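Local coordinates for putative methyl-accepting chemotaxis signal transduction protein (Campylobacter jejuni subsp. jejuni serotype O:2, PDB 4XMR) that serves as a chemoreceptor whose tandem PAS sensory domain binds isoleucine, probably relaying the signal across the membrane to steer chemotaxis, at residues L22-R33 and A229-I240. Numbering follows the deposited sequence.
Sequences LKVTQSTVEDFR and ACTKVFAYTACI
The guanidinium of Arg33 lies flat on the ring of Phe234, the two planes only 8° apart and their centres 4.0 Å from each other. CD of Arg33 sits above the middle of that ring face, 3.5 Å from the centroid, making a CH-pi contact, while CZ completes a cation-pi pair nearer the CD1 side; CG of Glu30 meets the ring obliquely near CE2. With CG anti to the backbone N (chi1 -177°) and the chain extended as far as NE, Arg33 reaches from the helix to the type II' turn, Val233 to Tyr236, of a beta hairpin. On the ring of Tyr236, CG1 of Val29 approaches CD2 obliquely at 3.7 Å, and the same methyl meets CG1 of Val233 at 3.6 Å.

Further along, Gln26 lays its CG against CG2 of Val233. Within the helix, one turn apart, Gln26 NE2 bonds Glu30 OE2 almost linearly (175°), OE2 lying in the Gln26 amide plane and NE2 above the carboxylate plane. A water donates to Gln26 OE1 at 3.0 Å while also hydrogen-bonding Thr231 OG1. Leu22 rests on backbone: CD1 is 3.7 Å from both Ala238 O and Cys239 C, CD2 3.8 Å from Ala229 O, and CB packs on Ile240 CG2. The Cys230–Cys239 disulfide joins a non-hydrogen-bonded pair on the hairpin face turned away from the helix.

The contact thus packs helix 9-48 on the five-stranded antiparallel sheet of the PAS-type module apart from the isoleucine pocket; Leu179 of strand 177-180 also touches Val29 and Ala238. No direct hydrogen bond crosses between 22-33 and 229-240, so cohesion rests on apolar packing, one water bridge and the stack, where the positive charge of the Arg33 guanidinium over the Phe234 face would be expected to add electrostatic attraction.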
loop_
_atom_site.group_PDB
_atom_site.type_symbol
_atom_site.label_atom_id
_atom_site.label_comp_id
_atom_site.label_asym_id
_atom_site.label_seq_id
_atom_site.Cartn_x
_atom_site.Cartn_y
_atom_site.Cartn_z
ATOM N N LEU B 22 14.066 -5.125 8.760
ATOM C CA LEU B 22 14.579 -4.024 7.965
ATOM C C LEU B 22 14.023 -4.079 6.541
ATOM O O LEU B 22 13.620 -3.047 5.982
ATOM C CB LEU B 22 16.111 -4.035 7.968
ATOM C CG LEU B 22 16.768 -2.917 7.156
ATOM C CD1 LEU B 22 16.331 -1.537 7.641
ATOM C CD2 LEU B 22 18.290 -3.052 7.240
ATOM N N LYS B 23 13.961 -5.280 5.971
ATOM C CA LYS B 23 13.443 -5.442 4.615
ATOM C C LYS B 23 11.961 -5.063 4.531
ATOM O O LYS B 23 11.523 -4.526 3.516
ATOM C CB LYS B 23 13.684 -6.854 4.077
ATOM C CG LYS B 23 13.341 -6.984 2.584
ATOM C CD LYS B 23 13.795 -8.285 1.964
ATOM C CE LYS B 23 13.372 -8.352 0.503
ATOM N NZ LYS B 23 13.865 -7.178 -0.283
ATOM N N VAL B 24 11.188 -5.310 5.590
ATOM C CA VAL B 24 9.790 -4.859 5.583
ATOM C C VAL B 24 9.720 -3.336 5.460
ATOM O O VAL B 24 8.866 -2.801 4.734
ATOM C CB VAL B 24 9.039 -5.329 6.844
ATOM C CG1 VAL B 24 7.650 -4.680 6.924
ATOM C CG2 VAL B 24 8.920 -6.844 6.855
ATOM N N THR B 25 10.597 -2.624 6.162
ATOM C CA THR B 25 10.617 -1.172 6.044
ATOM C C THR B 25 11.097 -0.739 4.655
ATOM O O THR B 25 10.540 0.196 4.072
ATOM C CB THR B 25 11.407 -0.527 7.207
ATOM O OG1 THR B 25 10.619 -0.626 8.400
ATOM C CG2 THR B 25 11.726 0.939 6.945
ATOM N N GLN B 26 12.099 -1.425 4.114
ATOM C CA GLN B 26 12.500 -1.177 2.732
ATOM C C GLN B 26 11.322 -1.342 1.763
ATOM O O GLN B 26 11.088 -0.479 0.917
ATOM C CB GLN B 26 13.666 -2.092 2.335
ATOM C CG GLN B 26 14.060 -1.963 0.875
ATOM C CD GLN B 26 15.144 -2.939 0.484
ATOM O OE1 GLN B 26 15.889 -3.425 1.328
ATOM N NE2 GLN B 26 15.235 -3.233 -0.804
ATOM N N SER B 27 10.587 -2.440 1.912
ATOM C CA SER B 27 9.426 -2.697 1.069
ATOM C C SER B 27 8.367 -1.604 1.197
ATOM O O SER B 27 7.712 -1.239 0.220
ATOM C CB SER B 27 8.811 -4.059 1.399
ATOM O OG SER B 27 9.692 -5.115 1.037
ATOM N N THR B 28 8.203 -1.091 2.407
ATOM C CA THR B 28 7.232 -0.030 2.657
ATOM C C THR B 28 7.564 1.192 1.816
ATOM O O THR B 28 6.689 1.778 1.168
ATOM C CB THR B 28 7.202 0.329 4.155
ATOM O OG1 THR B 28 6.835 -0.829 4.905
ATOM C CG2 THR B 28 6.211 1.445 4.433
ATOM N N VAL B 29 8.828 1.579 1.804
ATOM C CA VAL B 29 9.273 2.708 1.009
ATOM C C VAL B 29 9.104 2.449 -0.491
ATOM O O VAL B 29 8.623 3.309 -1.231
ATOM C CB VAL B 29 10.739 3.042 1.329
ATOM C CG1 VAL B 29 11.265 4.123 0.405
ATOM C CG2 VAL B 29 10.876 3.459 2.790
ATOM N N GLU B 30 9.494 1.257 -0.930
ATOM C CA GLU B 30 9.417 0.910 -2.343
ATOM C C GLU B 30 7.974 0.917 -2.841
ATOM O O GLU B 30 7.688 1.400 -3.939
ATOM C CB GLU B 30 10.027 -0.472 -2.583
ATOM C CG GLU B 30 11.539 -0.527 -2.391
ATOM C CD GLU B 30 12.085 -1.942 -2.416
ATOM O OE1 GLU B 30 11.296 -2.891 -2.212
ATOM O OE2 GLU B 30 13.305 -2.102 -2.625
ATOM N N ASP B 31 7.072 0.359 -2.042
ATOM C CA ASP B 31 5.684 0.227 -2.462
ATOM C C ASP B 31 4.977 1.587 -2.482
ATOM O O ASP B 31 4.153 1.845 -3.351
ATOM C CB ASP B 31 4.942 -0.769 -1.563
ATOM C CG ASP B 31 5.458 -2.197 -1.704
ATOM O OD1 ASP B 31 6.256 -2.478 -2.632
ATOM O OD2 ASP B 31 5.046 -3.051 -0.890
ATOM N N PHE B 32 5.301 2.447 -1.524
ATOM C CA PHE B 32 4.762 3.805 -1.506
ATOM C C PHE B 32 5.154 4.517 -2.795
ATOM O O PHE B 32 4.318 5.106 -3.484
ATOM C CB PHE B 32 5.302 4.532 -0.267
ATOM C CG PHE B 32 4.863 5.975 -0.132
ATOM C CD1 PHE B 32 3.633 6.299 0.431
ATOM C CD2 PHE B 32 5.727 7.010 -0.471
ATOM C CE1 PHE B 32 3.246 7.627 0.585
ATOM C CE2 PHE B 32 5.355 8.335 -0.298
ATOM C CZ PHE B 32 4.111 8.638 0.226
ATOM N N ARG B 33 6.430 4.442 -3.150
ATOM C CA ARG B 33 6.908 5.073 -4.375
ATOM C C ARG B 33 6.250 4.505 -5.638
ATOM O O ARG B 33 5.767 5.264 -6.478
ATOM C CB ARG B 33 8.428 4.923 -4.456
ATOM C CG ARG B 33 9.074 5.596 -5.649
ATOM C CD ARG B 33 10.579 5.364 -5.560
ATOM N NE ARG B 33 11.314 5.843 -6.724
ATOM C CZ ARG B 33 12.067 6.938 -6.734
ATOM N NH1 ARG B 33 12.198 7.668 -5.632
ATOM N NH2 ARG B 33 12.699 7.296 -7.844
ATOM N N ALA B 229 21.791 -2.115 11.602
ATOM C CA ALA B 229 22.096 -2.322 10.197
ATOM C C ALA B 229 21.279 -1.308 9.422
ATOM O O ALA B 229 20.143 -0.978 9.809
ATOM C CB ALA B 229 21.740 -3.730 9.757
ATOM N N CYS B 230 21.840 -0.803 8.334
ATOM C CA CYS B 230 21.116 0.126 7.482
ATOM C C CYS B 230 21.273 -0.265 6.023
ATOM O O CYS B 230 22.176 -1.033 5.657
ATOM C CB CYS B 230 21.628 1.560 7.646
ATOM S SG CYS B 230 21.638 2.242 9.307
ATOM N N THR B 231 20.399 0.281 5.187
ATOM C CA THR B 231 20.508 0.067 3.756
ATOM C C THR B 231 19.953 1.265 3.004
ATOM O O THR B 231 19.048 1.961 3.486
ATOM C CB THR B 231 19.774 -1.211 3.310
ATOM O OG1 THR B 231 20.078 -1.479 1.937
ATOM C CG2 THR B 231 18.253 -1.082 3.490
ATOM N N LYS B 232 20.483 1.506 1.811
ATOM C CA LYS B 232 19.950 2.565 0.970
ATOM C C LYS B 232 18.657 2.099 0.325
ATOM O O LYS B 232 18.550 0.967 -0.151
ATOM C CB LYS B 232 20.958 2.949 -0.108
ATOM C CG LYS B 232 22.223 3.592 0.426
ATOM C CD LYS B 232 21.922 4.794 1.311
ATOM C CE LYS B 232 21.238 5.911 0.537
ATOM N NZ LYS B 232 21.032 7.118 1.382
ATOM N N VAL B 233 17.665 2.979 0.327
ATOM C CA VAL B 233 16.414 2.730 -0.385
ATOM C C VAL B 233 16.105 4.011 -1.151
ATOM O O VAL B 233 15.649 5.000 -0.563
ATOM C CB VAL B 233 15.242 2.374 0.551
ATOM C CG1 VAL B 233 14.046 1.883 -0.281
ATOM C CG2 VAL B 233 15.650 1.319 1.590
ATOM N N PHE B 234 16.388 3.991 -2.453
ATOM C CA PHE B 234 16.441 5.211 -3.246
ATOM C C PHE B 234 17.320 6.254 -2.534
ATOM O O PHE B 234 18.469 5.949 -2.181
ATOM C CB PHE B 234 15.028 5.667 -3.618
ATOM C CG PHE B 234 14.284 4.633 -4.421
ATOM C CD1 PHE B 234 14.543 4.479 -5.771
ATOM C CD2 PHE B 234 13.397 3.767 -3.814
ATOM C CE1 PHE B 234 13.896 3.509 -6.512
ATOM C CE2 PHE B 234 12.733 2.798 -4.554
ATOM C CZ PHE B 234 12.992 2.670 -5.900
ATOM N N ALA B 235 16.815 7.457 -2.299
ATOM C CA ALA B 235 17.646 8.467 -1.647
ATOM C C ALA B 235 17.665 8.336 -0.125
ATOM O O ALA B 235 18.477 8.989 0.542
ATOM C CB ALA B 235 17.217 9.869 -2.061
ATOM N N TYR B 236 16.785 7.493 0.419
ATOM C CA TYR B 236 16.662 7.330 1.866
ATOM C C TYR B 236 17.677 6.330 2.380
ATOM O O TYR B 236 18.172 5.480 1.640
ATOM C CB TYR B 236 15.277 6.782 2.272
ATOM C CG TYR B 236 14.062 7.625 1.989
ATOM C CD1 TYR B 236 13.777 8.761 2.736
ATOM C CD2 TYR B 236 13.157 7.238 1.010
ATOM C CE1 TYR B 236 12.645 9.516 2.483
ATOM C CE2 TYR B 236 12.026 7.976 0.752
ATOM C CZ TYR B 236 11.775 9.112 1.486
ATOM O OH TYR B 236 10.645 9.838 1.209
ATOM N N THR B 237 17.942 6.408 3.674
ATOM C CA THR B 237 18.642 5.341 4.375
ATOM C C THR B 237 17.678 4.749 5.396
ATOM O O THR B 237 17.151 5.473 6.247
ATOM C CB THR B 237 19.893 5.865 5.091
ATOM O OG1 THR B 237 20.778 6.436 4.120
ATOM C CG2 THR B 237 20.604 4.731 5.823
ATOM N N ALA B 238 17.431 3.445 5.286
ATOM C CA ALA B 238 16.592 2.732 6.241
ATOM C C ALA B 238 17.486 1.991 7.218
ATOM O O ALA B 238 18.435 1.328 6.809
ATOM C CB ALA B 238 15.661 1.755 5.531
ATOM N N CYS B 239 17.162 2.083 8.503
ATOM C CA CYS B 239 17.943 1.409 9.543
ATOM C C CYS B 239 17.056 0.647 10.516
ATOM O O CYS B 239 15.866 0.970 10.687
ATOM C CB CYS B 239 18.736 2.427 10.363
ATOM S SG CYS B 239 19.944 3.407 9.449
ATOM N N ILE B 240 17.649 -0.352 11.162
ATOM C CA ILE B 240 17.054 -1.013 12.313
ATOM C C ILE B 240 18.131 -1.091 13.389
ATOM O O ILE B 240 19.303 -1.380 13.100
ATOM C CB ILE B 240 16.498 -2.411 11.939
ATOM C CG1 ILE B 240 15.620 -2.956 13.060
ATOM C CG2 ILE B 240 17.621 -3.389 11.547
ATOM C CD1 ILE B 240 14.812 -4.173 12.645
HETATM O O HOH W 1 18.830 -3.495 0.714
#